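Viral structural protein 4 (Bombyx mori cytoplasmic polyhedrosis virus, PDB 6TZ0) binds GTP and probably serves as the partner of the viral RNA-dependent RNA polymerase during transcription inside the capsid. Local coordinates at residues 271-276 with 294-299; 255-260 with 317-322; 278-283 with 311-316; 284-289 with 305-310. One frame throughout, in Å; residues are numbered along the deposited sequence.

Contact 1: residues 271-276 with 294-299; sequences VNLSKR and LFYGVI
Tyr296, where helix 290-296 leads into strand 297-299, meets Val271 and Leu273 with different parts of itself: its carbonyl and CB face the valine, its ring the leucine. The Leu273 side chain leans over the phenol so that CD2 sits above the middle of one ring face, 4.2 Å from the ring centroid and only 10° off the normal, a CH-pi contact. The other methyl, Leu273 CD1, reaches the rim at Tyr296 CD2 (3.9 Å). Tyr296 carries its ring to this place with CG anti to its own carbonyl carbon (chi1 -66°), and the two side chains cross at a slant. Lower down, Val271 CG1 packs against Tyr296 CB at 4.2 Å. The carbonyl of Tyr296 takes a bond from Asn272: Asn272 N donates to Tyr296 O over 3.0 Å with an N-H...O angle of 161°, while Val271 CA lies 3.3 Å from the same oxygen in a CA-H...O contact. One residue further, Val271 and Gly297 form an antiparallel non-hydrogen-bonded pair, and Val271 CG2 rests 4.2 Å from Gly297 CA. Strand 297-299 is thereby an outermost strand of the sheet, beside 266-271. Leu551 of helix 547-556 also touches the tyrosine, and Ser361, a residue seen to bind GTP, though no GTP is bound to this chain here, lies about 12 Å from it, side chain to side chain. Chemically, the hydrogen bond from Asn272 N is the one directional link between the two segments; the rest is largely apolar contact around the tyrosine, with the leucine methyls against the phenol.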
loop_
_atom_site.group_PDB
_atom_site.type_symbol
_atom_site.label_atom_id
_atom_site.label_comp_id
_atom_site.label_asym_id
_atom_site.label_seq_id
_atom_site.Cartn_x
_atom_site.Cartn_y
_atom_site.Cartn_z
ATOM N N VAL B 271 22.354 17.955 36.495
ATOM C CA VAL B 271 22.327 16.709 37.254
ATOM C C VAL B 271 21.017 16.641 38.030
ATOM O O VAL B 271 20.586 17.637 38.619
ATOM C CB VAL B 271 23.544 16.605 38.207
ATOM C CG1 VAL B 271 23.503 15.350 39.050
ATOM C CG2 VAL B 271 24.832 16.620 37.436
ATOM N N ASN B 272 20.388 15.462 38.043
ATOM C CA ASN B 272 19.138 15.230 38.759
ATOM C C ASN B 272 19.347 14.772 40.189
ATOM O O ASN B 272 18.538 13.998 40.705
ATOM C CB ASN B 272 18.276 14.206 38.027
ATOM C CG ASN B 272 17.699 14.741 36.766
ATOM O OD1 ASN B 272 18.030 14.293 35.681
ATOM N ND2 ASN B 272 16.809 15.693 36.895
ATOM N N LEU B 273 20.418 15.199 40.835
ATOM C CA LEU B 273 20.601 14.953 42.251
ATOM C C LEU B 273 20.764 16.281 42.968
ATOM O O LEU B 273 21.138 17.290 42.370
ATOM C CB LEU B 273 21.816 14.069 42.521
ATOM C CG LEU B 273 21.761 12.634 42.013
ATOM C CD1 LEU B 273 23.066 11.951 42.322
ATOM C CD2 LEU B 273 20.596 11.886 42.627
ATOM N N SER B 274 20.464 16.270 44.260
ATOM C CA SER B 274 20.682 17.432 45.100
ATOM C C SER B 274 22.167 17.600 45.395
ATOM O O SER B 274 22.978 16.697 45.187
ATOM C CB SER B 274 19.898 17.301 46.401
ATOM O OG SER B 274 20.194 18.372 47.277
ATOM N N LYS B 275 22.521 18.781 45.897
ATOM C CA LYS B 275 23.909 19.063 46.237
ATOM C C LYS B 275 24.341 18.328 47.499
ATOM O O LYS B 275 25.535 18.086 47.689
ATOM C CB LYS B 275 24.085 20.576 46.379
ATOM C CG LYS B 275 25.508 21.080 46.437
ATOM C CD LYS B 275 25.531 22.599 46.456
ATOM C CE LYS B 275 26.951 23.120 46.548
ATOM N NZ LYS B 275 26.990 24.605 46.596
ATOM N N ARG B 276 23.392 17.944 48.349
ATOM C CA ARG B 276 23.703 17.119 49.507
ATOM C C ARG B 276 23.950 15.670 49.112
ATOM O O ARG B 276 24.904 15.050 49.593
ATOM C CB ARG B 276 22.563 17.207 50.517
ATOM C CG ARG B 276 22.797 16.451 51.803
ATOM C CD ARG B 276 21.621 16.636 52.747
ATOM N NE ARG B 276 21.483 18.030 53.158
ATOM C CZ ARG B 276 22.145 18.580 54.172
ATOM N NH1 ARG B 276 22.988 17.854 54.891
ATOM N NH2 ARG B 276 21.961 19.858 54.469
ATOM N N LEU B 294 27.406 9.916 35.919
ATOM C CA LEU B 294 27.052 9.119 34.751
ATOM C C LEU B 294 25.589 8.704 34.777
ATOM O O LEU B 294 24.913 8.724 33.744
ATOM C CB LEU B 294 27.947 7.885 34.675
ATOM C CG LEU B 294 27.689 6.901 33.531
ATOM C CD1 LEU B 294 27.993 7.539 32.204
ATOM C CD2 LEU B 294 28.492 5.633 33.709
ATOM N N PHE B 295 25.075 8.338 35.948
ATOM C CA PHE B 295 23.697 7.881 36.015
ATOM C C PHE B 295 22.698 9.025 36.002
ATOM O O PHE B 295 21.533 8.797 35.671
ATOM C CB PHE B 295 23.456 7.026 37.266
ATOM C CG PHE B 295 24.115 5.668 37.238
ATOM C CD1 PHE B 295 24.714 5.178 36.088
ATOM C CD2 PHE B 295 24.091 4.860 38.357
ATOM C CE1 PHE B 295 25.310 3.939 36.072
ATOM C CE2 PHE B 295 24.678 3.613 38.341
ATOM C CZ PHE B 295 25.286 3.156 37.195
ATOM N N TYR B 296 23.108 10.249 36.348
ATOM C CA TYR B 296 22.134 11.321 36.512
ATOM C C TYR B 296 22.493 12.636 35.827
ATOM O O TYR B 296 21.851 13.648 36.115
ATOM C CB TYR B 296 21.886 11.578 38.002
ATOM C CG TYR B 296 21.232 10.413 38.682
ATOM C CD1 TYR B 296 19.875 10.185 38.539
ATOM C CD2 TYR B 296 21.971 9.522 39.438
ATOM C CE1 TYR B 296 19.271 9.110 39.144
ATOM C CE2 TYR B 296 21.376 8.444 40.046
ATOM C CZ TYR B 296 20.027 8.245 39.897
ATOM O OH TYR B 296 19.431 7.170 40.505
ATOM N N GLY B 297 23.456 12.660 34.912
ATOM C CA GLY B 297 23.917 13.900 34.316
ATOM C C GLY B 297 23.698 13.955 32.817
ATOM O O GLY B 297 23.650 12.926 32.144
ATOM N N VAL B 298 23.558 15.178 32.300
ATOM C CA VAL B 298 23.464 15.463 30.868
ATOM C C VAL B 298 24.288 16.713 30.591
ATOM O O VAL B 298 24.054 17.759 31.205
ATOM C CB VAL B 298 22.014 15.680 30.388
ATOM C CG1 VAL B 298 21.998 16.144 28.951
ATOM C CG2 VAL B 298 21.197 14.420 30.488
ATOM N N ILE B 299 25.240 16.620 29.671
ATOM C CA ILE B 299 26.028 17.778 29.261
ATOM C C ILE B 299 25.239 18.602 28.254
ATOM O O ILE B 299 24.735 18.075 27.257
ATOM C CB ILE B 299 27.385 17.334 28.699
ATOM C CG1 ILE B 299 28.268 16.850 29.841
ATOM C CG2 ILE B 299 28.067 18.446 27.935
ATOM C CD1 ILE B 299 29.510 16.166 29.397
#

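Contact 2: residues 255-260 with 317-322; sequences GCLITW and SPHKMM
Four backbone hydrogen bonds join Gly255 and Leu257 to His319 and Ser317 in an antiparallel ladder. Around Leu257 both are straight: Leu257 N to Ser317 O is 2.9 Å, and Ser317 N to Leu257 O is 3.1 Å. The Gly255 end is more irregular. Gly255 N reaches His319 O at 2.8 Å with a bent N-H...O angle of 137°, and His319 N approaches Gly255 O (3.1 Å) from well above the carbonyl plane, as the strand gives way to loop. Between these pairs, Cys256 and Pro318 form the non-hydrogen-bonded pair, their side chains diverging. Outward from the ladder, Leu257 CD1 stands over the centre of one imidazole face of His319, 3.8 Å from the centroid, in a CH-pi contact; nearer the backbone Leu257 CB and His319 CB meet at 3.7 Å. Both lie on the same face of the sheet, and with CG anti to the backbone N in each (chi1 -172° and -168°) the leucine methyl comes over the imidazole. At its far end His319 NE2 bonds to Gln188 O. Past the strand, Met321 CG lies 3.7 Å from Gly255 N. Strand 255-261 runs between 313-319, an outermost strand, and 266-271, while Leu293 of helix 290-296 packs on Ile258.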
loop_
_atom_site.group_PDB
_atom_site.type_symbol
_atom_site.label_atom_id
_atom_site.label_comp_id
_atom_site.label_asym_id
_atom_site.label_seq_id
_atom_site.Cartn_x
_atom_site.Cartn_y
_atom_site.Cartn_z
ATOM N N GLY B 255 17.647 19.833 41.648
ATOM C CA GLY B 255 18.814 19.324 40.967
ATOM C C GLY B 255 20.032 20.204 41.161
ATOM O O GLY B 255 20.098 21.036 42.071
ATOM N N CYS B 256 21.020 20.003 40.295
ATOM C CA CYS B 256 22.251 20.772 40.334
ATOM C C CYS B 256 22.657 21.171 38.927
ATOM O O CYS B 256 22.279 20.540 37.942
ATOM C CB CYS B 256 23.400 19.993 40.984
ATOM S SG CYS B 256 23.227 19.753 42.737
ATOM N N LEU B 257 23.433 22.243 38.852
ATOM C CA LEU B 257 24.104 22.633 37.623
ATOM C C LEU B 257 25.566 22.859 37.959
ATOM O O LEU B 257 25.886 23.661 38.839
ATOM C CB LEU B 257 23.460 23.878 37.009
ATOM C CG LEU B 257 23.934 24.297 35.623
ATOM C CD1 LEU B 257 22.756 24.734 34.822
ATOM C CD2 LEU B 257 24.882 25.462 35.733
ATOM N N ILE B 258 26.443 22.149 37.265
ATOM C CA ILE B 258 27.873 22.171 37.527
ATOM C C ILE B 258 28.566 22.768 36.312
ATOM O O ILE B 258 28.201 22.457 35.177
ATOM C CB ILE B 258 28.388 20.750 37.813
ATOM C CG1 ILE B 258 27.552 20.097 38.905
ATOM C CG2 ILE B 258 29.821 20.785 38.277
ATOM C CD1 ILE B 258 27.788 18.628 39.039
ATOM N N THR B 259 29.547 23.634 36.541
ATOM C CA THR B 259 30.437 24.094 35.483
ATOM C C THR B 259 31.825 23.523 35.725
ATOM O O THR B 259 32.345 23.597 36.840
ATOM C CB THR B 259 30.498 25.619 35.398
ATOM O OG1 THR B 259 30.990 26.150 36.628
ATOM C CG2 THR B 259 29.130 26.191 35.112
ATOM N N TRP B 260 32.407 22.946 34.688
ATOM C CA TRP B 260 33.642 22.188 34.772
ATOM C C TRP B 260 34.746 22.920 34.027
ATOM O O TRP B 260 34.532 23.964 33.421
ATOM C CB TRP B 260 33.450 20.797 34.178
ATOM C CG TRP B 260 32.482 19.933 34.888
ATOM C CD1 TRP B 260 31.149 19.842 34.646
ATOM C CD2 TRP B 260 32.774 18.975 35.900
ATOM N NE1 TRP B 260 30.580 18.917 35.475
ATOM C CE2 TRP B 260 31.561 18.366 36.255
ATOM C CE3 TRP B 260 33.941 18.585 36.556
ATOM C CZ2 TRP B 260 31.480 17.388 37.234
ATOM C CZ3 TRP B 260 33.861 17.614 37.521
ATOM C CH2 TRP B 260 32.640 17.030 37.857
ATOM N N SER B 317 25.627 25.133 41.532
ATOM C CA SER B 317 24.455 25.832 42.020
ATOM C C SER B 317 23.252 24.905 41.968
ATOM O O SER B 317 23.227 23.967 41.167
ATOM C CB SER B 317 24.177 27.083 41.177
ATOM O OG SER B 317 25.265 27.984 41.237
ATOM N N PRO B 318 22.254 25.120 42.826
ATOM C CA PRO B 318 20.997 24.380 42.679
ATOM C C PRO B 318 20.252 24.806 41.426
ATOM O O PRO B 318 20.216 25.987 41.074
ATOM C CB PRO B 318 20.217 24.752 43.942
ATOM C CG PRO B 318 21.242 25.184 44.900
ATOM C CD PRO B 318 22.294 25.859 44.095
ATOM N N HIS B 319 19.661 23.831 40.747
ATOM C CA HIS B 319 19.010 24.084 39.474
ATOM C C HIS B 319 17.799 23.171 39.388
ATOM O O HIS B 319 17.670 22.223 40.159
ATOM C CB HIS B 319 19.985 23.857 38.313
ATOM C CG HIS B 319 19.491 24.362 36.997
ATOM N ND1 HIS B 319 19.505 25.697 36.662
ATOM C CD2 HIS B 319 18.934 23.717 35.947
ATOM C CE1 HIS B 319 19.001 25.848 35.452
ATOM N NE2 HIS B 319 18.637 24.663 35.001
ATOM N N LYS B 320 16.890 23.481 38.470
ATOM C CA LYS B 320 15.695 22.671 38.281
ATOM C C LYS B 320 16.040 21.306 37.693
ATOM O O LYS B 320 16.940 21.184 36.860
ATOM C CB LYS B 320 14.723 23.407 37.366
ATOM C CG LYS B 320 13.408 22.722 37.191
ATOM C CD LYS B 320 12.489 23.474 36.294
ATOM C CE LYS B 320 11.215 22.697 36.144
ATOM N NZ LYS B 320 11.450 21.434 35.402
ATOM N N MET B 321 15.338 20.270 38.151
ATOM C CA MET B 321 15.513 18.936 37.594
ATOM C C MET B 321 14.989 18.833 36.172
ATOM O O MET B 321 13.960 19.412 35.822
ATOM C CB MET B 321 14.817 17.888 38.456
ATOM C CG MET B 321 15.608 17.450 39.653
ATOM S SD MET B 321 14.814 16.062 40.459
ATOM C CE MET B 321 15.959 15.755 41.796
ATOM N N MET B 322 15.704 18.062 35.361
ATOM C CA MET B 322 15.292 17.762 34.002
ATOM C C MET B 322 14.088 16.831 33.988
ATOM O O MET B 322 13.919 15.980 34.862
ATOM C CB MET B 322 16.437 17.104 33.243
ATOM C CG MET B 322 17.648 17.977 33.090
ATOM S SD MET B 322 18.978 17.199 32.174
ATOM C CE MET B 322 19.636 16.114 33.426
#

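Contact 3: residues 278-283 with 311-316; sequences LGLDVG and STIMKI
Ile313 points its side chain at the 278-283 loop and touches it along its whole length. Its CB lies 3.7 Å from Asp281 O, close to the point where the loop backbone passes. From there the side chain forks. The CG2 methyl, anti to the backbone N, turns to the Val282 backbone, 4.0 Å from Val282 CA, whereas CG1 extends anti to the carbonyl carbon (chi1 -67°) and runs past Asp281 O. The tip, Ile313 CD1, touches both Asp281 O (3.3 Å) and Leu280 CB (3.8 Å); the leucine and isoleucine side chains cross at about a right angle. Ile316 delivers a second methyl to the same residue, with its CD1 3.9 Å from Leu280 CB, so that isoleucines from before and after the corner at Met314 both touch the buried Leu280. Val282 packs on the backbone of Ile313 and Met314, with CG1 3.4 Å from Ile313 O and 3.5 Å from Met314 O. The one hydrogen bond across the contact is weak: Gly283 N to Ile313 O, 3.0 Å, with an N-H...O angle of 128°. Gly283 itself has a positive phi of 108°. Met314 and Lys315, which both face Thr259, make a classic beta bulge where the chain turns a corner. The loop passes strand 313-319 beside the bulge; Ile313 also packs on Trp260 of the adjacent strand 255-261, while Leu280 reaches Glu289, the residue just before helix 290-296.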
loop_
_atom_site.group_PDB
_atom_site.type_symbol
_atom_site.label_atom_id
_atom_site.label_comp_id
_atom_site.label_asym_id
_atom_site.label_seq_id
_atom_site.Cartn_x
_atom_site.Cartn_y
_atom_site.Cartn_z
ATOM N N LEU B 278 24.634 14.382 45.942
ATOM C CA LEU B 278 25.840 14.416 45.126
ATOM C C LEU B 278 26.928 15.115 45.929
ATOM O O LEU B 278 27.010 16.343 45.945
ATOM C CB LEU B 278 25.561 15.145 43.819
ATOM C CG LEU B 278 26.669 15.189 42.781
ATOM C CD1 LEU B 278 26.942 13.800 42.229
ATOM C CD2 LEU B 278 26.297 16.149 41.686
ATOM N N GLY B 279 27.775 14.341 46.595
ATOM C CA GLY B 279 28.737 14.922 47.511
ATOM C C GLY B 279 29.940 15.538 46.833
ATOM O O GLY B 279 31.037 14.976 46.880
ATOM N N LEU B 280 29.754 16.693 46.199
ATOM C CA LEU B 280 30.805 17.353 45.440
ATOM C C LEU B 280 30.904 18.814 45.844
ATOM O O LEU B 280 29.893 19.466 46.112
ATOM C CB LEU B 280 30.551 17.261 43.936
ATOM C CG LEU B 280 30.622 15.885 43.278
ATOM C CD1 LEU B 280 30.201 15.986 41.833
ATOM C CD2 LEU B 280 32.025 15.330 43.379
ATOM N N ASP B 281 32.129 19.323 45.874
ATOM C CA ASP B 281 32.425 20.717 46.162
ATOM C C ASP B 281 33.220 21.307 45.005
ATOM O O ASP B 281 33.601 20.606 44.069
ATOM C CB ASP B 281 33.203 20.850 47.470
ATOM C CG ASP B 281 32.407 20.397 48.666
ATOM O OD1 ASP B 281 31.163 20.472 48.609
ATOM O OD2 ASP B 281 33.022 19.970 49.666
ATOM N N VAL B 282 33.476 22.611 45.080
ATOM C CA VAL B 282 34.261 23.290 44.056
ATOM C C VAL B 282 35.713 22.843 44.162
ATOM O O VAL B 282 36.344 22.974 45.216
ATOM C CB VAL B 282 34.138 24.811 44.188
ATOM C CG1 VAL B 282 35.067 25.501 43.217
ATOM C CG2 VAL B 282 32.714 25.242 43.934
ATOM N N GLY B 283 36.247 22.306 43.069
ATOM C CA GLY B 283 37.607 21.820 43.020
ATOM C C GLY B 283 37.725 20.319 42.963
ATOM O O GLY B 283 38.838 19.810 42.786
ATOM N N SER B 311 39.094 17.059 34.537
ATOM C CA SER B 311 38.199 18.177 34.783
ATOM C C SER B 311 37.945 18.351 36.270
ATOM O O SER B 311 37.783 17.376 37.006
ATOM C CB SER B 311 36.876 17.957 34.063
ATOM O OG SER B 311 37.071 17.929 32.666
ATOM N N THR B 312 37.916 19.603 36.711
ATOM C CA THR B 312 37.573 19.965 38.077
ATOM C C THR B 312 36.360 20.883 38.059
ATOM O O THR B 312 35.981 21.420 37.020
ATOM C CB THR B 312 38.745 20.647 38.788
ATOM O OG1 THR B 312 39.058 21.873 38.120
ATOM C CG2 THR B 312 39.968 19.754 38.777
ATOM N N ILE B 313 35.750 21.064 39.221
ATOM C CA ILE B 313 34.517 21.831 39.332
ATOM C C ILE B 313 34.849 23.299 39.546
ATOM O O ILE B 313 35.608 23.648 40.454
ATOM C CB ILE B 313 33.636 21.294 40.470
ATOM C CG1 ILE B 313 33.134 19.896 40.136
ATOM C CG2 ILE B 313 32.464 22.189 40.685
ATOM C CD1 ILE B 313 32.441 19.206 41.263
ATOM N N MET B 314 34.271 24.162 38.712
ATOM C CA MET B 314 34.383 25.601 38.897
ATOM C C MET B 314 33.261 26.170 39.749
ATOM O O MET B 314 33.498 27.116 40.506
ATOM C CB MET B 314 34.384 26.312 37.544
ATOM C CG MET B 314 35.536 25.948 36.642
ATOM S SD MET B 314 35.389 26.684 35.006
ATOM C CE MET B 314 35.745 28.398 35.368
ATOM N N LYS B 315 32.050 25.615 39.655
ATOM C CA LYS B 315 30.879 26.166 40.324
ATOM C C LYS B 315 29.766 25.123 40.342
ATOM O O LYS B 315 29.549 24.437 39.343
ATOM C CB LYS B 315 30.399 27.433 39.607
ATOM C CG LYS B 315 29.290 28.170 40.303
ATOM C CD LYS B 315 28.941 29.436 39.554
ATOM C CE LYS B 315 27.817 30.180 40.238
ATOM N NZ LYS B 315 27.458 31.418 39.501
ATOM N N ILE B 316 29.075 25.002 41.480
ATOM C CA ILE B 316 27.862 24.194 41.605
ATOM C C ILE B 316 26.766 25.058 42.210
ATOM O O ILE B 316 26.948 25.634 43.286
ATOM C CB ILE B 316 28.062 22.940 42.476
ATOM C CG1 ILE B 316 29.018 21.962 41.830
ATOM C CG2 ILE B 316 26.760 22.201 42.670
ATOM C CD1 ILE B 316 29.380 20.810 42.728
#

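Contact 4: residues 284-289 with 305-310; sequences DDYLKE and SGISAR
Tyr286 packs against Ile307, Ser308 and Ala309, held out from an Asx turn in which Asp285 OD2 accepts from Leu287 N at 3.0 Å. Two loops of the fold meet here, one before helix 290-296 and one before strand 313-319, with no hydrogen bond between them. The apolar part is carried by the phenol. Tyr286 CE1 comes to 3.7 Å from Ile307 CG1, the two side chains crossing at about a right angle, and Tyr286 CD2 lies 3.9 Å from Ala309 CA. Leu287 CD1 adds a looser touch on Ala309 CB at 4.2 Å. Trp260 of strand 255-261 also meets the ring edge-to-face, and Ile510 and Asn511 touch it as well, which leaves the tyrosine buried. Gly358, seen to bind GTP in this protein and part of its P-loop-like segment, is about 9 Å from the Tyr286 side chain. Polar groups approach without bonding: both carboxylate oxygens of Asp285 stand some way from Ala309 O. Within the second loop, Ile307 follows an inverse gamma turn centred on Gly306. Tyr286 has CG anti to the backbone N (chi1 179°), which places CD2 3.2 Å from Ser308 O, obliquely to the ring.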
loop_
_atom_site.group_PDB
_atom_site.type_symbol
_atom_site.label_atom_id
_atom_site.label_comp_id
_atom_site.label_asym_id
_atom_site.label_seq_id
_atom_site.Cartn_x
_atom_site.Cartn_y
_atom_site.Cartn_z
ATOM N N ASP B 284 36.619 19.593 43.105
ATOM C CA ASP B 284 36.666 18.143 43.115
ATOM C C ASP B 284 36.913 17.594 41.717
ATOM O O ASP B 284 36.574 18.206 40.704
ATOM C CB ASP B 284 35.370 17.560 43.671
ATOM C CG ASP B 284 35.238 17.761 45.157
ATOM O OD1 ASP B 284 36.278 17.865 45.835
ATOM O OD2 ASP B 284 34.095 17.798 45.652
ATOM N N ASP B 285 37.499 16.410 41.681
ATOM C CA ASP B 285 37.918 15.756 40.457
ATOM C C ASP B 285 36.709 15.162 39.741
ATOM O O ASP B 285 35.657 14.926 40.337
ATOM C CB ASP B 285 38.946 14.677 40.796
ATOM C CG ASP B 285 39.671 14.152 39.588
ATOM O OD1 ASP B 285 40.548 14.871 39.067
ATOM O OD2 ASP B 285 39.369 13.018 39.158
ATOM N N TYR B 286 36.867 14.944 38.435
ATOM C CA TYR B 286 35.808 14.341 37.637
ATOM C C TYR B 286 35.594 12.877 37.989
ATOM O O TYR B 286 34.467 12.382 37.905
ATOM C CB TYR B 286 36.142 14.497 36.156
ATOM C CG TYR B 286 35.147 13.901 35.191
ATOM C CD1 TYR B 286 33.932 14.520 34.942
ATOM C CD2 TYR B 286 35.438 12.732 34.507
ATOM C CE1 TYR B 286 33.031 13.981 34.047
ATOM C CE2 TYR B 286 34.548 12.188 33.612
ATOM C CZ TYR B 286 33.347 12.813 33.389
ATOM O OH TYR B 286 32.456 12.272 32.499
ATOM N N LEU B 287 36.650 12.169 38.387
ATOM C CA LEU B 287 36.510 10.756 38.711
ATOM C C LEU B 287 35.938 10.522 40.098
ATOM O O LEU B 287 35.407 9.439 40.355
ATOM C CB LEU B 287 37.853 10.048 38.580
ATOM C CG LEU B 287 38.365 10.006 37.146
ATOM C CD1 LEU B 287 39.738 9.383 37.084
ATOM C CD2 LEU B 287 37.393 9.262 36.258
ATOM N N LYS B 288 36.059 11.492 40.996
ATOM C CA LYS B 288 35.319 11.445 42.245
ATOM C C LYS B 288 33.831 11.566 41.958
ATOM O O LYS B 288 33.408 12.475 41.235
ATOM C CB LYS B 288 35.773 12.569 43.169
ATOM C CG LYS B 288 35.066 12.593 44.501
ATOM C CD LYS B 288 35.632 13.669 45.398
ATOM C CE LYS B 288 34.914 13.702 46.732
ATOM N NZ LYS B 288 35.480 14.737 47.634
ATOM N N GLU B 289 33.052 10.628 42.511
ATOM C CA GLU B 289 31.596 10.537 42.331
ATOM C C GLU B 289 31.209 10.435 40.856
ATOM O O GLU B 289 30.211 11.008 40.422
ATOM C CB GLU B 289 30.868 11.706 43.001
ATOM C CG GLU B 289 31.108 11.820 44.495
ATOM C CD GLU B 289 30.549 10.660 45.288
ATOM O OE1 GLU B 289 29.523 10.082 44.876
ATOM O OE2 GLU B 289 31.141 10.328 46.334
ATOM N N SER B 305 32.217 18.066 23.387
ATOM C CA SER B 305 32.447 18.885 24.567
ATOM C C SER B 305 33.633 18.312 25.321
ATOM O O SER B 305 33.580 17.171 25.780
ATOM C CB SER B 305 31.218 18.890 25.470
ATOM O OG SER B 305 31.025 17.609 26.038
ATOM N N GLY B 306 34.686 19.103 25.481
ATOM C CA GLY B 306 35.943 18.562 25.966
ATOM C C GLY B 306 36.035 18.231 27.441
ATOM O O GLY B 306 37.012 18.595 28.097
ATOM N N ILE B 307 35.030 17.538 27.975
ATOM C CA ILE B 307 35.111 17.007 29.325
ATOM C C ILE B 307 36.083 15.831 29.321
ATOM O O ILE B 307 36.248 15.133 28.311
ATOM C CB ILE B 307 33.703 16.613 29.822
ATOM C CG1 ILE B 307 33.653 16.430 31.336
ATOM C CG2 ILE B 307 33.160 15.379 29.118
ATOM C CD1 ILE B 307 33.724 17.708 32.082
ATOM N N SER B 308 36.795 15.649 30.427
ATOM C CA SER B 308 37.817 14.617 30.498
ATOM C C SER B 308 38.008 14.222 31.952
ATOM O O SER B 308 37.352 14.751 32.849
ATOM C CB SER B 308 39.133 15.088 29.874
ATOM O OG SER B 308 39.707 16.146 30.612
ATOM N N ALA B 309 38.929 13.287 32.183
ATOM C CA ALA B 309 39.224 12.838 33.536
ATOM C C ALA B 309 39.982 13.878 34.346
ATOM O O ALA B 309 40.069 13.740 35.570
ATOM C CB ALA B 309 40.017 11.533 33.493
ATOM N N ARG B 310 40.520 14.909 33.701
ATOM C CA ARG B 310 41.270 15.963 34.360
ATOM C C ARG B 310 40.408 17.172 34.688
ATOM O O ARG B 310 40.942 18.211 35.081
ATOM C CB ARG B 310 42.441 16.384 33.478
ATOM C CG ARG B 310 43.441 15.277 33.249
ATOM C CD ARG B 310 44.643 15.777 32.477
ATOM N NE ARG B 310 44.271 16.278 31.158
ATOM C CZ ARG B 310 44.145 15.520 30.074
ATOM N NH1 ARG B 310 44.352 14.213 30.145
ATOM N NH2 ARG B 310 43.806 16.069 28.918
#

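All four contacts belong to one region built on the antiparallel sheet of strands 297-299, 266-271, 255-261 and 313-319. Contact 2 encloses the others along the chain, for its segments are the first and last; contact 4 is nested within contact 3, and contact 1 alternates with both. Contacts 1 and 2, centres about 7 Å apart, share the sheet through strands 266-271 and 255-261. Contacts 2 and 3 use strand 313-319, at centres about 11 Å apart. Contact 4 lies about 10 Å from contact 3. Together they tie the long loops to the sheet; contacts 1 and 4 come within about 12 and 9 Å of residues seen to bind GTP, whereas contacts 2 and 3 lie away from them.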